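Local coordinates for protein putative cellulase CEL6 (Mycobacterium tuberculosis, PDB 1UP2) that probably hydrolyses beta-1,4-glucan chains of cellulose internally, as a family 6 endoglucanase with a cleft that binds glucose and iminosugar units, at residues V72-G77 against T114-P119. Numbering follows the deposited sequence.
With IFM (5-hydroxymethyl-3,4-dihydroxypiperidine), chain D.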
loop_
_atom_site.group_PDB
_atom_site.type_symbol
_atom_site.label_atom_id
_atom_site.label_comp_id
_atom_site.label_asym_id
_atom_site.label_seq_id
_atom_site.Cartn_x
_atom_site.Cartn_y
_atom_site.Cartn_z
ATOM N N VAL A 72 2.897 -8.312 4.628
ATOM C CA VAL A 72 2.005 -7.261 4.127
ATOM C C VAL A 72 1.996 -7.369 2.606
ATOM O O VAL A 72 3.055 -7.376 1.976
ATOM C CB VAL A 72 2.475 -5.862 4.538
ATOM C CG1 VAL A 72 1.443 -4.783 4.157
ATOM C CG2 VAL A 72 2.800 -5.832 6.065
ATOM N N LEU A 73 0.793 -7.492 2.045
ATOM C CA LEU A 73 0.577 -7.602 0.602
ATOM C C LEU A 73 -0.272 -6.423 0.177
ATOM O O LEU A 73 -1.211 -6.031 0.882
ATOM C CB LEU A 73 -0.164 -8.889 0.276
ATOM C CG LEU A 73 0.640 -10.144 0.680
ATOM C CD1 LEU A 73 0.307 -10.561 2.094
ATOM C CD2 LEU A 73 0.401 -11.258 -0.251
ATOM N N THR A 74 0.055 -5.864 -0.976
ATOM C CA THR A 74 -0.728 -4.809 -1.586
ATOM C C THR A 74 -1.352 -5.304 -2.884
ATOM O O THR A 74 -0.645 -5.786 -3.814
ATOM C CB THR A 74 0.169 -3.602 -1.853
ATOM O OG1 THR A 74 0.700 -3.122 -0.604
ATOM C CG2 THR A 74 -0.636 -2.416 -2.442
ATOM N N LEU A 75 -2.676 -5.179 -2.944
ATOM C CA LEU A 75 -3.451 -5.544 -4.113
ATOM C C LEU A 75 -3.635 -4.330 -4.994
ATOM O O LEU A 75 -4.210 -3.331 -4.579
ATOM C CB LEU A 75 -4.788 -6.158 -3.686
ATOM C CG LEU A 75 -4.702 -7.428 -2.831
ATOM C CD1 LEU A 75 -6.124 -7.985 -2.645
ATOM C CD2 LEU A 75 -3.722 -8.507 -3.413
ATOM N N TYR A 76 -3.130 -4.402 -6.217
ATOM C CA TYR A 76 -3.105 -3.258 -7.127
ATOM C C TYR A 76 -3.482 -3.704 -8.544
ATOM O O TYR A 76 -2.706 -3.558 -9.486
ATOM C CB TYR A 76 -1.711 -2.582 -7.082
ATOM C CG TYR A 76 -1.612 -1.218 -7.699
ATOM C CD1 TYR A 76 -2.575 -0.209 -7.441
ATOM C CD2 TYR A 76 -0.506 -0.879 -8.502
ATOM C CE1 TYR A 76 -2.477 1.047 -8.023
ATOM C CE2 TYR A 76 -0.430 0.369 -9.115
ATOM C CZ TYR A 76 -1.407 1.329 -8.867
ATOM O OH TYR A 76 -1.275 2.584 -9.461
ATOM N N GLY A 77 -4.679 -4.281 -8.680
ATOM C CA GLY A 77 -5.130 -4.822 -9.943
ATOM C C GLY A 77 -6.461 -4.268 -10.465
ATOM O O GLY A 77 -7.027 -4.846 -11.402
ATOM N N THR A 114 -1.559 -9.142 6.196
ATOM C CA THR A 114 -2.053 -7.787 6.214
ATOM C C THR A 114 -2.269 -7.420 4.754
ATOM O O THR A 114 -1.369 -7.616 3.965
ATOM C CB THR A 114 -1.003 -6.874 6.894
ATOM O OG1 THR A 114 -0.872 -7.220 8.287
ATOM C CG2 THR A 114 -1.475 -5.457 6.898
ATOM N N ILE A 115 -3.471 -6.956 4.380
ATOM C CA ILE A 115 -3.788 -6.664 2.997
ATOM C C ILE A 115 -4.136 -5.211 2.820
ATOM O O ILE A 115 -5.077 -4.714 3.472
ATOM C CB ILE A 115 -5.001 -7.481 2.469
ATOM C CG1 ILE A 115 -4.889 -8.962 2.862
ATOM C CG2 ILE A 115 -5.107 -7.290 0.955
ATOM C CD1 ILE A 115 -3.740 -9.692 2.222
ATOM N N ILE A 116 -3.386 -4.536 1.953
ATOM C CA ILE A 116 -3.710 -3.166 1.547
ATOM C C ILE A 116 -4.500 -3.266 0.242
ATOM O O ILE A 116 -3.943 -3.646 -0.813
ATOM C CB ILE A 116 -2.404 -2.326 1.371
ATOM C CG1 ILE A 116 -1.515 -2.387 2.619
ATOM C CG2 ILE A 116 -2.742 -0.864 1.019
ATOM C CD1 ILE A 116 -2.198 -1.932 3.958
ATOM N N VAL A 117 -5.795 -2.913 0.280
ATOM C CA VAL A 117 -6.662 -3.055 -0.872
ATOM C C VAL A 117 -6.690 -1.809 -1.757
ATOM O O VAL A 117 -7.287 -0.791 -1.416
ATOM C CB VAL A 117 -8.115 -3.424 -0.466
ATOM C CG1 VAL A 117 -8.961 -3.678 -1.711
ATOM C CG2 VAL A 117 -8.128 -4.621 0.442
ATOM N N GLU A 118 -6.027 -1.930 -2.908
ATOM C CA GLU A 118 -6.120 -0.993 -4.032
ATOM C C GLU A 118 -5.796 0.475 -3.750
ATOM O O GLU A 118 -6.675 1.315 -3.760
ATOM C CB GLU A 118 -7.506 -1.110 -4.716
ATOM C CG GLU A 118 -7.767 -2.491 -5.284
ATOM C CD GLU A 118 -6.833 -2.879 -6.414
ATOM O OE1 GLU A 118 -6.197 -1.982 -7.073
ATOM O OE2 GLU A 118 -6.745 -4.117 -6.649
ATOM N N PRO A 119 -4.515 0.763 -3.566
ATOM C CA PRO A 119 -4.028 2.139 -3.506
ATOM C C PRO A 119 -4.693 2.970 -4.590
ATOM O O PRO A 119 -4.677 2.565 -5.743
ATOM C CB PRO A 119 -2.514 1.985 -3.794
ATOM C CG PRO A 119 -2.184 0.694 -3.161
ATOM C CD PRO A 119 -3.406 -0.204 -3.443
HETATM O O4 IFM D . 3.628 2.742 -8.511
HETATM C C4 IFM D . 2.947 3.611 -7.591
HETATM C C3 IFM D . 3.651 4.937 -7.724
HETATM O O3 IFM D . 4.872 4.900 -6.983
HETATM C C2 IFM D . 2.752 6.097 -7.320
HETATM N N IFM D . 1.557 6.210 -8.164
HETATM C C1 IFM D . 1.047 4.965 -8.728
HETATM C C5 IFM D . 1.441 3.698 -7.939
HETATM C C6 IFM D . 0.565 3.499 -6.713
HETATM O O6 IFM D . 0.924 4.326 -5.634
#
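Strands 72-75 and 113-117 are neighbours in the parallel sheet of this family 6 glycoside hydrolase and, with helix 94-108 between them in sequence, form a beta-alpha-beta unit whose C-terminal ends reach the ligand site. Their backbones are stitched by L73 N to T114 O (2.9 Å), I116 N to L73 O (2.8 Å) and L75 N to I116 O, all nearly straight. E118, just past the end of strand 113-117, continues the ladder by giving its N to L75 O, a more bent bond (132° at the hydrogen). On one face the branched side chains of V72 and T114 run side by side, and T74 CG2, placed anti to its own N, meets P119 CG at 3.5 Å. On the other, I115 CG2 packs on CG and CD1 of L75, while I115 CD1 reaches L73 CD1. Beyond the strands the E118 chain bends at chi2 (-65°) and folds back over L75 O, bringing its carboxylate to the loop at Y76 and G77. There OE2 accepts G77 N through its syn lone pair (2.9 Å), and a second hydrogen bond, between OE2 and Y97 OH, helps fix the buried group. The edge of the Y76 ring lies by P119 O, 3.5 Å from CE1, and its hydroxyl end meets the iminosugar, OH lying 3.3 Å from IFM C5; a bound glucose unit touches the same tyrosine, which thus lines the sugar-binding cleft. Strand 42-44 pairs with the other edge of 72-75; the rings of W43 and Y76 meet edge-to-face, and S41, just before that strand, hydrogen-bonds T74 OG1 through its OG; helices 94-108 and 130-147 cover the L75, I115 and V117 face.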